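Local coordinates for protein Vlm2 (Streptomyces tsusimaensis, PDB 6ECB) that probably releases the finished depsipeptide valinomycin from its nonribosomal peptide synthetase, this chain being the thioesterase domain of that enzyme, at residues 93-107 against 120-134. Numbering follows the deposited sequence. Where two conformers were deposited one is given.
Sequences CSDSAAGVAGDGVYI and LATMLLDRGIRPKGL
Lys132 lays its aliphatic chain over one face of the Tyr106 ring. CB rests near the backbone N and O of Val105; CG, set anti to the backbone N (chi1 -173°), stands over the ring face, 4.2 Å from the centroid, in a CH-pi contact. CD lies close to CE2 and CZ of Tyr106, and CE reaches Tyr106 OH at 3.3 Å before a bend at chi4 turns NZ aside. A long aliphatic chain suits this exposed place, greasy along the ring and charged at its end, while the tyrosine hydroxyl is hydrogen-bonded to Cys293 O. Alongside, Lys132 N donates to Val105 O (2.8 Å) and Ile107 N to Gly133 O (3.0 Å); Gly133, with no side chain, brings its carbonyl O to the edge of the ring. Branched Ile107 packs between strand and helix 112-126, its CG1 against Pro131 CG (3.8 Å), CD1 on Leu124 CD1 and CG2 on Leu120. Small Ala98 and Ala101 let Leu124 and Ile129 settle closely. Farther out, Asp95 OD1 and Arg127 NH1 form a salt bridge (3.3 Å), the carboxylate and guanidinium planes 77° apart. Parallel strands 105-110 and 134-137, linked through helix 112-126, form a right-handed beta-alpha-beta crossover of the alpha/beta-hydrolase fold.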
ATOM      1  N   CYS A  93      11.082  -1.235   6.210  1.00 19.95           N
ATOM      2  CA  CYS A  93      10.697  -1.520   4.836  1.00 18.11           C
ATOM      3  C   CYS A  93      11.879  -1.371   3.887  1.00 19.68           C
ATOM      4  O   CYS A  93      12.015  -2.144   2.925  1.00 23.29           O
ATOM      5  CB  CYS A  93       9.554  -0.605   4.418  1.00 19.10           C
ATOM      6  SG  CYS A  93       7.993  -0.985   5.220  1.00 19.17           S
ATOM      7  N   SER A  94      12.744  -0.391   4.145  1.00 20.31           N
ATOM      8  CA  SER A  94      13.961  -0.230   3.352  0.50 21.64           C
ATOM      9  C   SER A  94      14.847  -1.457   3.470  1.00 21.62           C
ATOM     10  O   SER A  94      15.319  -2.012   2.465  1.00 23.00           O
ATOM     11  CB  SER A  94      14.740   1.011   3.809  0.50 27.32           C
ATOM     12  OG  SER A  94      13.980   2.194   3.699  0.50 28.52           O
ATOM     13  N   ASP A  95      15.083  -1.897   4.700  1.00 21.59           N
ATOM     14  CA  ASP A  95      15.910  -3.058   4.924  1.00 20.64           C
ATOM     15  C   ASP A  95      15.358  -4.274   4.209  1.00 27.89           C
ATOM     16  O   ASP A  95      16.120  -5.063   3.663  1.00 25.63           O
ATOM     17  CB  ASP A  95      16.013  -3.349   6.413  1.00 25.68           C
ATOM     18  CG  ASP A  95      16.907  -2.356   7.148  1.00 33.44           C
ATOM     19  OD1 ASP A  95      17.620  -1.547   6.514  1.00 28.53           O
ATOM     20  OD2 ASP A  95      16.894  -2.407   8.386  1.00 26.73           O
ATOM     21  N   SER A  96      14.038  -4.463   4.239  1.00 20.48           N
ATOM     22  CA  SER A  96      13.436  -5.607   3.562  1.00 21.99           C
ATOM     23  C   SER A  96      13.490  -5.440   2.038  1.00 19.92           C
ATOM     24  O   SER A  96      13.794  -6.396   1.309  1.00 26.98           O
ATOM     25  CB  SER A  96      11.990  -5.767   4.061  1.00 27.06           C
ATOM     26  OG  SER A  96      11.306  -6.831   3.427  1.00 29.34           O
ATOM     27  N   ALA A  97      13.170  -4.258   1.541  1.00 22.48           N
ATOM     28  CA  ALA A  97      13.149  -4.047   0.096  1.00 23.73           C
ATOM     29  C   ALA A  97      14.555  -4.144  -0.492  1.00 23.09           C
ATOM     30  O   ALA A  97      14.721  -4.538  -1.649  1.00 21.47           O
ATOM     31  CB  ALA A  97      12.547  -2.686  -0.235  1.00 22.22           C
ATOM     32  N   ALA A  98      15.568  -3.782   0.287  1.00 23.00           N
ATOM     33  CA  ALA A  98      16.935  -3.763  -0.219  1.00 22.28           C
ATOM     34  C   ALA A  98      17.392  -5.119  -0.733  1.00 27.88           C
ATOM     35  O   ALA A  98      18.262  -5.175  -1.596  1.00 30.27           O
ATOM     36  CB  ALA A  98      17.885  -3.270   0.874  1.00 25.65           C
ATOM     37  N   GLY A  99      16.788  -6.208  -0.273  1.00 31.81           N
ATOM     38  CA  GLY A  99      17.151  -7.515  -0.783  1.00 38.40           C
ATOM     39  C   GLY A  99      16.900  -7.711  -2.267  1.00 27.95           C
ATOM     40  O   GLY A  99      17.586  -8.522  -2.897  1.00 30.86           O
ATOM     41  N   VAL A 100      15.941  -6.979  -2.849  1.00 21.36           N
ATOM     42  CA  VAL A 100      15.592  -7.182  -4.251  1.00 20.26           C
ATOM     43  C   VAL A 100      15.646  -5.886  -5.054  1.00 22.38           C
ATOM     44  O   VAL A 100      15.581  -5.928  -6.281  1.00 26.02           O
ATOM     45  CB  VAL A 100      14.198  -7.835  -4.401  1.00 24.43           C
ATOM     46  CG1 VAL A 100      14.190  -9.220  -3.740  1.00 26.69           C
ATOM     47  CG2 VAL A 100      13.098  -6.941  -3.837  1.00 22.72           C
ATOM     48  N   ALA A 101      15.807  -4.743  -4.397  1.00 19.69           N
ATOM     49  CA  ALA A 101      15.621  -3.468  -5.076  1.00 20.28           C
ATOM     50  C   ALA A 101      16.891  -3.059  -5.820  1.00 19.56           C
ATOM     51  O   ALA A 101      17.985  -3.538  -5.535  1.00 21.49           O
ATOM     52  CB  ALA A 101      15.248  -2.370  -4.085  1.00 22.49           C
ATOM     53  N   GLY A 102      16.723  -2.148  -6.777  1.00 18.51           N
ATOM     54  CA  GLY A 102      17.816  -1.708  -7.621  1.00 19.85           C
ATOM     55  C   GLY A 102      17.322  -1.593  -9.046  1.00 19.80           C
ATOM     56  O   GLY A 102      16.121  -1.448  -9.290  1.00 19.04           O
ATOM     57  N   ASP A 103      18.268  -1.709  -9.966  1.00 19.33           N
ATOM     58  CA  ASP A 103      17.994  -1.603 -11.393  1.00 19.75           C
ATOM     59  C   ASP A 103      16.844  -2.537 -11.759  1.00 22.73           C
ATOM     60  O   ASP A 103      16.865  -3.733 -11.438  1.00 20.59           O
ATOM     61  CB  ASP A 103      19.281  -1.958 -12.147  1.00 21.80           C
ATOM     62  CG  ASP A 103      19.290  -1.557 -13.639  1.00 24.63           C
ATOM     63  OD1 ASP A 103      18.291  -1.044 -14.186  1.00 26.96           O
ATOM     64  OD2 ASP A 103      20.360  -1.754 -14.260  1.00 24.05           O
ATOM     65  N   GLY A 104      15.843  -1.981 -12.417  1.00 20.70           N
ATOM     66  CA  GLY A 104      14.745  -2.786 -12.908  1.00 22.56           C
ATOM     67  C   GLY A 104      13.620  -3.019 -11.917  1.00 23.25           C
ATOM     68  O   GLY A 104      12.710  -3.804 -12.220  1.00 25.17           O
ATOM     69  N   VAL A 105      13.662  -2.400 -10.736  1.00 19.13           N
ATOM     70  CA  VAL A 105      12.669  -2.648  -9.689  1.00 17.91           C
ATOM     71  C   VAL A 105      12.115  -1.317  -9.209  1.00 17.74           C
ATOM     72  O   VAL A 105      12.867  -0.466  -8.719  1.00 17.63           O
ATOM     73  CB  VAL A 105      13.266  -3.418  -8.496  1.00 19.87           C
ATOM     74  CG1 VAL A 105      12.176  -3.696  -7.455  1.00 19.16           C
ATOM     75  CG2 VAL A 105      13.894  -4.700  -8.978  1.00 22.11           C
ATOM     76  N   TYR A 106      10.804  -1.145  -9.329  1.00 15.57           N
ATOM     77  CA  TYR A 106      10.114   0.004  -8.783  1.00 16.11           C
ATOM     78  C   TYR A 106       9.812  -0.191  -7.307  1.00 16.65           C
ATOM     79  O   TYR A 106       9.639  -1.318  -6.827  1.00 16.39           O
ATOM     80  CB  TYR A 106       8.777   0.213  -9.471  1.00 16.15           C
ATOM     81  CG  TYR A 106       8.824   0.582 -10.918  1.00 17.65           C
ATOM     82  CD1 TYR A 106       8.905   1.909 -11.300  1.00 19.69           C
ATOM     83  CD2 TYR A 106       8.754  -0.394 -11.905  1.00 19.35           C
ATOM     84  CE1 TYR A 106       8.910   2.273 -12.654  1.00 20.62           C
ATOM     85  CE2 TYR A 106       8.753  -0.053 -13.272  1.00 20.07           C
ATOM     86  CZ  TYR A 106       8.837   1.298 -13.622  1.00 20.02           C
ATOM     87  OH  TYR A 106       8.836   1.674 -14.937  1.00 22.94           O
ATOM     88  N   ILE A 107       9.658   0.931  -6.609  1.00 15.32           N
ATOM     89  CA  ILE A 107       9.007   0.963  -5.312  1.00 14.63           C
ATOM     90  C   ILE A 107       7.633   1.576  -5.521  1.00 16.37           C
ATOM     91  O   ILE A 107       7.505   2.569  -6.238  1.00 17.70           O
ATOM     92  CB  ILE A 107       9.800   1.779  -4.271  1.00 14.99           C
ATOM     93  CG1 ILE A 107      11.299   1.436  -4.254  1.00 16.98           C
ATOM     94  CG2 ILE A 107       9.194   1.569  -2.904  1.00 16.22           C
ATOM     95  CD1 ILE A 107      11.670  -0.012  -4.046  1.00 18.07           C
ATOM     96  N   LEU A 120      11.185   5.244   1.653  1.00 16.60           N
ATOM     97  CA  LEU A 120      11.935   4.010   1.400  1.00 18.43           C
ATOM     98  C   LEU A 120      12.890   4.199   0.228  1.00 17.54           C
ATOM     99  O   LEU A 120      14.095   3.888   0.307  1.00 18.53           O
ATOM    100  CB  LEU A 120      10.918   2.887   1.093  1.00 21.35           C
ATOM    101  CG  LEU A 120      11.271   1.439   1.081  1.00 33.77           C
ATOM    102  CD1 LEU A 120       9.943   0.687   0.997  1.00 23.95           C
ATOM    103  CD2 LEU A 120      12.182   1.185  -0.070  1.00 22.47           C
ATOM    104  N   ALA A 121      12.368   4.730  -0.868  1.00 16.97           N
ATOM    105  CA  ALA A 121      13.211   5.002  -2.029  1.00 18.35           C
ATOM    106  C   ALA A 121      14.344   5.960  -1.685  1.00 18.61           C
ATOM    107  O   ALA A 121      15.484   5.758  -2.129  1.00 17.99           O
ATOM    108  CB  ALA A 121      12.359   5.546  -3.169  1.00 17.55           C
ATOM    109  N   THR A 122      14.069   7.015  -0.902  1.00 18.04           N
ATOM    110  CA  THR A 122      15.153   7.935  -0.580  1.00 16.65           C
ATOM    111  C   THR A 122      16.212   7.232   0.250  1.00 20.73           C
ATOM    112  O   THR A 122      17.415   7.452   0.047  1.00 20.95           O
ATOM    113  CB  THR A 122      14.680   9.209   0.149  1.00 29.32           C
ATOM    114  OG1 THR A 122      14.363   8.920   1.506  1.00 32.55           O
ATOM    115  CG2 THR A 122      13.499   9.828  -0.513  1.00 19.79           C
ATOM    116  N   MET A 123      15.789   6.345   1.156  1.00 19.58           N
ATOM    117  CA  MET A 123      16.749   5.610   1.970  1.00 17.71           C
ATOM    118  C   MET A 123      17.591   4.651   1.125  1.00 18.77           C
ATOM    119  O   MET A 123      18.798   4.524   1.354  1.00 19.81           O
ATOM    120  CB  MET A 123      16.024   4.839   3.076  1.00 21.05           C
ATOM    121  CG  MET A 123      16.908   4.234   4.134  1.00 40.93           C
ATOM    122  SD  MET A 123      15.926   3.759   5.597  1.00 48.02           S
ATOM    123  CE  MET A 123      15.341   5.330   6.183  1.00 53.26           C
ATOM    124  N   LEU A 124      16.979   3.964   0.160  1.00 19.52           N
ATOM    125  CA  LEU A 124      17.758   3.099  -0.720  1.00 17.76           C
ATOM    126  C   LEU A 124      18.792   3.911  -1.493  1.00 17.13           C
ATOM    127  O   LEU A 124      19.944   3.503  -1.608  1.00 18.61           O
ATOM    128  CB  LEU A 124      16.828   2.348  -1.672  1.00 18.00           C
ATOM    129  CG  LEU A 124      15.938   1.306  -0.990  1.00 16.98           C
ATOM    130  CD1 LEU A 124      14.942   0.761  -1.999  1.00 20.11           C
ATOM    131  CD2 LEU A 124      16.741   0.168  -0.376  1.00 21.56           C
ATOM    132  N   LEU A 125      18.393   5.067  -2.033  1.00 18.82           N
ATOM    133  CA  LEU A 125      19.358   5.870  -2.779  1.00 19.80           C
ATOM    134  C   LEU A 125      20.535   6.271  -1.899  1.00 20.02           C
ATOM    135  O   LEU A 125      21.693   6.245  -2.332  1.00 20.21           O
ATOM    136  CB  LEU A 125      18.677   7.113  -3.333  1.00 22.73           C
ATOM    137  CG  LEU A 125      17.617   6.876  -4.398  1.00 29.67           C
ATOM    138  CD1 LEU A 125      16.897   8.188  -4.671  1.00 47.65           C
ATOM    139  CD2 LEU A 125      18.218   6.370  -5.653  1.00 27.08           C
ATOM    140  N   ASP A 126      20.255   6.623  -0.646  1.00 21.80           N
ATOM    141  CA  ASP A 126      21.317   7.011   0.274  1.00 22.64           C
ATOM    142  C   ASP A 126      22.288   5.874   0.532  1.00 20.99           C
ATOM    143  O   ASP A 126      23.447   6.119   0.882  1.00 22.81           O
ATOM    144  CB  ASP A 126      20.723   7.471   1.599  1.00 26.18           C
ATOM    145  CG  ASP A 126      20.049   8.811   1.512  1.00 46.54           C
ATOM    146  OD1 ASP A 126      20.190   9.524   0.506  1.00 33.51           O
ATOM    147  OD2 ASP A 126      19.351   9.143   2.475  1.00 38.90           O
ATOM    148  N   ARG A 127      21.829   4.623   0.398  1.00 20.13           N
ATOM    149  CA  ARG A 127      22.664   3.453   0.576  1.00 21.98           C
ATOM    150  C   ARG A 127      23.270   2.950  -0.731  1.00 20.64           C
ATOM    151  O   ARG A 127      23.909   1.896  -0.727  1.00 22.77           O
ATOM    152  CB  ARG A 127      21.865   2.287   1.193  1.00 30.33           C
ATOM    153  CG  ARG A 127      21.179   2.575   2.510  1.00 42.79           C
ATOM    154  CD  ARG A 127      20.219   1.420   2.889  1.00 47.21           C
ATOM    155  NE  ARG A 127      20.863   0.110   2.744  1.00 57.95           N
ATOM    156  CZ  ARG A 127      20.290  -1.048   3.078  1.00 66.35           C
ATOM    157  NH1 ARG A 127      19.064  -1.059   3.592  1.00 54.98           N
ATOM    158  NH2 ARG A 127      20.949  -2.194   2.905  1.00 48.70           N
ATOM    159  N   GLY A 128      23.104   3.667  -1.835  1.00 20.40           N
ATOM    160  CA  GLY A 128      23.723   3.231  -3.081  1.00 21.01           C
ATOM    161  C   GLY A 128      22.912   2.207  -3.847  1.00 20.48           C
ATOM    162  O   GLY A 128      23.482   1.385  -4.570  1.00 21.19           O
ATOM    163  N   ILE A 129      21.596   2.207  -3.661  1.00 19.38           N
ATOM    164  CA  ILE A 129      20.675   1.303  -4.351  1.00 18.87           C
ATOM    165  C   ILE A 129      19.665   2.168  -5.078  1.00 20.67           C
ATOM    166  O   ILE A 129      18.953   2.953  -4.439  1.00 20.91           O
ATOM    167  CB  ILE A 129      19.966   0.369  -3.367  1.00 18.89           C
ATOM    168  CG1 ILE A 129      21.011  -0.435  -2.582  1.00 20.89           C
ATOM    169  CG2 ILE A 129      18.947  -0.532  -4.092  1.00 22.76           C
ATOM    170  CD1 ILE A 129      20.388  -1.198  -1.399  1.00 25.01           C
ATOM    171  N   ARG A 130      19.562   2.006  -6.393  1.00 18.93           N
ATOM    172  CA  ARG A 130      18.721   2.898  -7.185  1.00 18.08           C
ATOM    173  C   ARG A 130      17.546   2.164  -7.814  1.00 18.34           C
ATOM    174  O   ARG A 130      17.713   1.474  -8.839  1.00 18.13           O
ATOM    175  CB  ARG A 130      19.556   3.577  -8.266  1.00 18.67           C
ATOM    176  CG  ARG A 130      18.787   4.643  -9.047  1.00 19.56           C
ATOM    177  CD  ARG A 130      19.629   5.214 -10.178  1.00 22.00           C
ATOM    178  NE  ARG A 130      18.897   6.255 -10.905  1.00 20.64           N
ATOM    179  CZ  ARG A 130      18.836   7.539 -10.545  1.00 26.92           C
ATOM    180  NH1 ARG A 130      19.495   8.002  -9.481  1.00 20.96           N
ATOM    181  NH2 ARG A 130      18.122   8.381 -11.281  1.00 32.37           N
ATOM    182  N   PRO A 131      16.345   2.293  -7.258  1.00 17.55           N
ATOM    183  CA  PRO A 131      15.166   1.710  -7.910  1.00 18.55           C
ATOM    184  C   PRO A 131      14.931   2.366  -9.266  1.00 21.43           C
ATOM    185  O   PRO A 131      15.396   3.477  -9.548  1.00 19.43           O
ATOM    186  CB  PRO A 131      14.023   2.025  -6.936  1.00 17.13           C
ATOM    187  CG  PRO A 131      14.703   2.316  -5.610  1.00 16.91           C
ATOM    188  CD  PRO A 131      15.994   3.009  -6.025  1.00 16.77           C
ATOM    189  N   LYS A 132      14.163   1.661 -10.093  1.00 19.04           N
ATOM    190  CA  LYS A 132      13.789   2.161 -11.408  1.00 17.87           C
ATOM    191  C   LYS A 132      12.909   3.400 -11.330  1.00 19.33           C
ATOM    192  O   LYS A 132      12.988   4.264 -12.207  1.00 19.91           O
ATOM    193  CB  LYS A 132      13.069   1.051 -12.165  1.00 19.81           C
ATOM    194  CG  LYS A 132      12.762   1.370 -13.611  1.00 22.43           C
ATOM    195  CD  LYS A 132      12.264   0.114 -14.301  1.00 22.17           C
ATOM    196  CE  LYS A 132      11.746   0.416 -15.673  1.00 34.67           C
ATOM    197  NZ  LYS A 132      12.842   0.836 -16.517  1.00 32.28           N
ATOM    198  N   GLY A 133      12.078   3.507 -10.304  1.00 18.92           N
ATOM    199  CA  GLY A 133      11.128   4.601 -10.198  1.00 18.05           C
ATOM    200  C   GLY A 133      10.265   4.398  -8.977  1.00 16.35           C
ATOM    201  O   GLY A 133      10.334   3.363  -8.297  1.00 15.86           O
ATOM    202  N   LEU A 134       9.461   5.412  -8.700  1.00 16.50           N
ATOM    203  CA  LEU A 134       8.481   5.382  -7.624  1.00 16.11           C
ATOM    204  C   LEU A 134       7.087   5.434  -8.226  1.00 14.75           C
ATOM    205  O   LEU A 134       6.789   6.321  -9.027  1.00 17.98           O
ATOM    206  CB  LEU A 134       8.684   6.555  -6.674  1.00 18.56           C
ATOM    207  CG  LEU A 134       7.622   6.783  -5.602  1.00 16.65           C
ATOM    208  CD1 LEU A 134       7.708   5.681  -4.555  1.00 16.97           C
ATOM    209  CD2 LEU A 134       7.855   8.127  -4.933  1.00 18.50           C
TER